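Transaminase (Bacillus megaterium, PDB 5G0A) probably catalyses the S-selective, pyridoxal-5'-phosphate-dependent transfer of amino groups between amines and carbonyl compounds. Local coordinates at residues G297-A309 with V336-M348. Residues are numbered along the deposited sequence; the frame is centred on the assembly and turned at random.
Sequences GKGLSSSSLPAGA and VAMAAVCANLEVM. With PLP (pyridoxal-5'-phosphate), chain K.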
loop_
_atom_site.group_PDB
_atom_site.type_symbol
_atom_site.label_atom_id
_atom_site.label_comp_id
_atom_site.label_asym_id
_atom_site.label_seq_id
_atom_site.Cartn_x
_atom_site.Cartn_y
_atom_site.Cartn_z
ATOM N N GLY B 297 -15.715 -23.945 -3.499
ATOM C CA GLY B 297 -14.669 -24.842 -2.971
ATOM C C GLY B 297 -15.438 -25.870 -2.132
ATOM O O GLY B 297 -16.643 -26.058 -2.334
ATOM N N LYS B 298 -14.740 -26.551 -1.227
ATOM C CA LYS B 298 -15.376 -27.439 -0.197
ATOM C C LYS B 298 -16.369 -28.425 -0.797
ATOM O O LYS B 298 -15.951 -29.448 -1.370
ATOM C CB LYS B 298 -15.960 -26.580 0.939
ATOM C CG LYS B 298 -14.863 -25.832 1.698
ATOM C CD LYS B 298 -15.370 -25.055 2.915
ATOM C CE LYS B 298 -14.226 -24.600 3.857
ATOM N NZ LYS B 298 -14.175 -23.132 3.933
ATOM N N GLY B 299 -17.671 -28.109 -0.738
ATOM C CA GLY B 299 -18.712 -28.985 -1.327
ATOM C C GLY B 299 -18.703 -29.155 -2.839
ATOM O O GLY B 299 -19.369 -30.055 -3.364
ATOM N N LEU B 300 -17.952 -28.295 -3.544
ATOM C CA LEU B 300 -17.719 -28.450 -4.979
ATOM C C LEU B 300 -17.237 -29.855 -5.378
ATOM O O LEU B 300 -17.693 -30.422 -6.389
ATOM C CB LEU B 300 -16.708 -27.390 -5.469
ATOM C CG LEU B 300 -16.280 -27.480 -6.941
ATOM C CD1 LEU B 300 -17.446 -27.263 -7.911
ATOM C CD2 LEU B 300 -15.100 -26.541 -7.266
ATOM N N SER B 301 -16.329 -30.396 -4.578
ATOM C CA SER B 301 -15.917 -31.788 -4.717
ATOM C C SER B 301 -16.176 -32.633 -3.466
ATOM O O SER B 301 -15.770 -33.805 -3.441
ATOM C CB SER B 301 -14.416 -31.864 -5.081
ATOM O OG SER B 301 -13.639 -31.420 -3.981
ATOM N N SER B 302 -16.814 -32.049 -2.441
ATOM C CA SER B 302 -16.974 -32.630 -1.098
ATOM C C SER B 302 -15.650 -33.110 -0.562
ATOM O O SER B 302 -15.576 -34.157 0.087
ATOM C CB SER B 302 -18.043 -33.751 -1.067
ATOM O OG SER B 302 -19.300 -33.197 -1.407
ATOM N N SER B 303 -14.606 -32.320 -0.857
ATOM C CA SER B 303 -13.230 -32.570 -0.435
ATOM C C SER B 303 -12.651 -33.898 -0.923
ATOM O O SER B 303 -11.622 -34.316 -0.420
ATOM C CB SER B 303 -13.102 -32.494 1.091
ATOM O OG SER B 303 -13.661 -31.269 1.567
ATOM N N SER B 304 -13.276 -34.529 -1.907
ATOM C CA SER B 304 -12.747 -35.801 -2.419
ATOM C C SER B 304 -11.349 -35.566 -3.014
ATOM O O SER B 304 -10.426 -36.346 -2.759
ATOM C CB SER B 304 -13.698 -36.445 -3.410
ATOM O OG SER B 304 -13.981 -35.582 -4.504
ATOM N N LEU B 305 -11.196 -34.471 -3.767
ATOM C CA LEU B 305 -9.887 -33.970 -4.207
ATOM C C LEU B 305 -9.902 -32.441 -4.208
ATOM O O LEU B 305 -10.991 -31.850 -4.243
ATOM C CB LEU B 305 -9.528 -34.477 -5.605
ATOM C CG LEU B 305 -9.251 -35.989 -5.747
ATOM C CD1 LEU B 305 -9.156 -36.331 -7.243
ATOM C CD2 LEU B 305 -7.950 -36.345 -5.037
ATOM N N PRO B 306 -8.720 -31.805 -4.187
ATOM C CA PRO B 306 -8.714 -30.315 -4.159
ATOM C C PRO B 306 -9.285 -29.692 -5.440
ATOM O O PRO B 306 -8.813 -30.000 -6.547
ATOM C CB PRO B 306 -7.236 -29.957 -3.986
ATOM C CG PRO B 306 -6.594 -31.196 -3.407
ATOM C CD PRO B 306 -7.357 -32.363 -4.011
ATOM N N ALA B 307 -10.351 -28.891 -5.281
ATOM C CA ALA B 307 -10.914 -28.116 -6.360
ATOM C C ALA B 307 -11.567 -26.850 -5.802
ATOM O O ALA B 307 -12.115 -26.854 -4.691
ATOM C CB ALA B 307 -11.979 -28.922 -7.098
ATOM N N GLY B 308 -11.495 -25.780 -6.604
ATOM C CA GLY B 308 -12.227 -24.552 -6.322
ATOM C C GLY B 308 -12.705 -24.021 -7.660
ATOM O O GLY B 308 -12.323 -24.536 -8.722
ATOM N N ALA B 309 -13.568 -23.007 -7.639
ATOM C CA ALA B 309 -14.018 -22.447 -8.901
ATOM C C ALA B 309 -14.577 -21.067 -8.693
ATOM O O ALA B 309 -15.115 -20.763 -7.622
ATOM C CB ALA B 309 -15.117 -23.312 -9.521
ATOM N N VAL B 336 -8.158 -35.004 -13.139
ATOM C CA VAL B 336 -8.630 -35.999 -12.151
ATOM C C VAL B 336 -9.456 -35.313 -11.058
ATOM O O VAL B 336 -10.490 -35.838 -10.624
ATOM C CB VAL B 336 -7.462 -36.794 -11.542
ATOM C CG1 VAL B 336 -7.958 -37.814 -10.518
ATOM C CG2 VAL B 336 -6.676 -37.497 -12.647
ATOM N N ALA B 337 -9.022 -34.114 -10.639
ATOM C CA ALA B 337 -9.860 -33.311 -9.726
ATOM C C ALA B 337 -11.207 -32.987 -10.378
ATOM O O ALA B 337 -12.248 -33.014 -9.697
ATOM C CB ALA B 337 -9.138 -32.022 -9.317
ATOM N N MET B 338 -11.200 -32.717 -11.686
ATOM C CA MET B 338 -12.442 -32.432 -12.403
ATOM C C MET B 338 -13.331 -33.676 -12.499
ATOM O O MET B 338 -14.552 -33.577 -12.389
ATOM C CB MET B 338 -12.196 -31.838 -13.797
ATOM C CG MET B 338 -11.492 -30.480 -13.774
ATOM S SD MET B 338 -12.482 -29.182 -12.997
ATOM C CE MET B 338 -11.914 -29.276 -11.302
ATOM N N ALA B 339 -12.714 -34.840 -12.655
ATOM C CA ALA B 339 -13.480 -36.107 -12.584
ATOM C C ALA B 339 -14.213 -36.255 -11.247
ATOM O O ALA B 339 -15.374 -36.688 -11.216
ATOM C CB ALA B 339 -12.563 -37.297 -12.866
ATOM N N ALA B 340 -13.529 -35.923 -10.142
ATOM C CA ALA B 340 -14.111 -35.894 -8.809
ATOM C C ALA B 340 -15.283 -34.916 -8.702
ATOM O O ALA B 340 -16.349 -35.273 -8.171
ATOM C CB ALA B 340 -13.040 -35.581 -7.761
ATOM N N VAL B 341 -15.095 -33.683 -9.193
ATOM C CA VAL B 341 -16.188 -32.707 -9.187
ATOM C C VAL B 341 -17.415 -33.248 -9.932
ATOM O O VAL B 341 -18.542 -33.188 -9.424
ATOM C CB VAL B 341 -15.743 -31.348 -9.785
ATOM C CG1 VAL B 341 -16.934 -30.399 -9.911
ATOM C CG2 VAL B 341 -14.699 -30.726 -8.874
ATOM N N CYS B 342 -17.187 -33.751 -11.139
ATOM C CA CYS B 342 -18.278 -34.297 -11.955
ATOM C C CYS B 342 -19.039 -35.369 -11.211
ATOM O O CYS B 342 -20.268 -35.318 -11.140
ATOM C CB CYS B 342 -17.771 -34.879 -13.279
ATOM S SG CYS B 342 -17.266 -33.701 -14.526
ATOM N N ALA B 343 -18.318 -36.317 -10.625
ATOM C CA ALA B 343 -18.974 -37.419 -9.919
ATOM C C ALA B 343 -19.680 -36.935 -8.654
ATOM O O ALA B 343 -20.786 -37.359 -8.354
ATOM C CB ALA B 343 -17.982 -38.523 -9.600
ATOM N N ASN B 344 -19.049 -36.024 -7.912
ATOM C CA ASN B 344 -19.676 -35.480 -6.713
ATOM C C ASN B 344 -21.022 -34.817 -7.044
ATOM O O ASN B 344 -22.041 -35.078 -6.396
ATOM C CB ASN B 344 -18.724 -34.454 -6.080
ATOM C CG ASN B 344 -19.335 -33.737 -4.913
ATOM O OD1 ASN B 344 -19.639 -34.335 -3.892
ATOM N ND2 ASN B 344 -19.455 -32.420 -5.038
ATOM N N LEU B 345 -21.020 -33.978 -8.081
ATOM C CA LEU B 345 -22.225 -33.251 -8.482
ATOM C C LEU B 345 -23.286 -34.212 -9.046
ATOM O O LEU B 345 -24.491 -34.019 -8.829
ATOM C CB LEU B 345 -21.879 -32.164 -9.508
ATOM C CG LEU B 345 -20.961 -31.059 -8.938
ATOM C CD1 LEU B 345 -20.689 -29.958 -9.958
ATOM C CD2 LEU B 345 -21.556 -30.493 -7.653
ATOM N N GLU B 346 -22.828 -35.233 -9.764
ATOM C CA GLU B 346 -23.771 -36.205 -10.368
ATOM C C GLU B 346 -24.474 -36.990 -9.282
ATOM O O GLU B 346 -25.685 -37.198 -9.360
ATOM C CB GLU B 346 -23.050 -37.126 -11.351
ATOM C CG GLU B 346 -22.810 -36.430 -12.685
ATOM C CD GLU B 346 -21.772 -37.122 -13.531
ATOM O OE1 GLU B 346 -21.130 -38.070 -13.039
ATOM O OE2 GLU B 346 -21.591 -36.699 -14.685
ATOM N N VAL B 347 -23.717 -37.409 -8.261
ATOM C CA VAL B 347 -24.293 -38.126 -7.113
ATOM C C VAL B 347 -25.258 -37.240 -6.318
ATOM O O VAL B 347 -26.366 -37.661 -5.960
ATOM C CB VAL B 347 -23.199 -38.719 -6.178
ATOM C CG1 VAL B 347 -23.841 -39.363 -4.948
ATOM C CG2 VAL B 347 -22.343 -39.742 -6.920
ATOM N N MET B 348 -24.817 -36.013 -6.029
ATOM C CA MET B 348 -25.645 -35.023 -5.367
ATOM C C MET B 348 -26.987 -34.830 -6.097
ATOM O O MET B 348 -28.029 -34.793 -5.462
ATOM C CB MET B 348 -24.861 -33.710 -5.279
ATOM C CG MET B 348 -24.964 -33.040 -3.937
ATOM S SD MET B 348 -23.926 -31.574 -3.893
ATOM C CE MET B 348 -22.576 -32.145 -2.840
HETATM N N1 PLP K . -14.336 -18.602 1.746
HETATM C C2 PLP K . -15.137 -19.129 2.704
HETATM C C2A PLP K . -16.481 -18.498 2.993
HETATM C C3 PLP K . -14.729 -20.368 3.406
HETATM O O3 PLP K . -15.506 -20.953 4.330
HETATM C C4 PLP K . -13.430 -20.973 3.074
HETATM C C4A PLP K . -12.993 -22.275 3.747
HETATM C C5 PLP K . -12.637 -20.263 2.042
HETATM C C6 PLP K . -13.124 -19.104 1.455
HETATM C C5A PLP K . -11.245 -20.727 1.639
HETATM O O4P PLP K . -11.216 -22.027 1.088
HETATM P P PLP K . -9.819 -22.839 1.176
HETATM O O1P PLP K . -10.159 -24.033 0.325
HETATM O O2P PLP K . -8.693 -21.980 0.628
HETATM O O3P PLP K . -9.632 -23.168 2.633
#
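Asn344 reaches from helix 336-348 into the turn that follows Lys298 and binds it with both ends of its amide. ND2 donates to Gly299 O at 2.9 Å, tilted 26° from the carbonyl plane, and more weakly to Leu300 O; OD1 accepts from Ser302 OG at 2.8 Å. With CG anti to the backbone N (chi1 174°), the amide projects off the helix toward these carbonyls, which are buried and need a donor. With an alanine in place of Asn344, Gly299 O would probably lose this donor and Ser302 OG the amide oxygen that accepts its proton, and the turn could shift.

Beside this polar centre the packing is close and apolar. The two methyls of Val341 fork between Leu300 and Ala307: CG1 meets Leu300 CD1 at 3.8 Å, while CG2 lies 3.7 Å from Ala307 CB. Leu305 CD1 packs on Val336 CG1 at 3.8 Å and on Ala340 CB. The lone methyl of Ala337 lets Pro306 O come within 3.4 Å of its CB.

The side at Ser304, the one partly exposed touching residue, is more open to solvent; its OG rests on Ala340 CB but bonds back to Ser301 O at 2.7 Å, bracing the type I' turn 301-304.

Lys298 NZ is covalently joined to C4A of pyridoxal-5'-phosphate; a helix backing the loop after this lysine fits the large domain of a class-III, fold-type I aminotransferase.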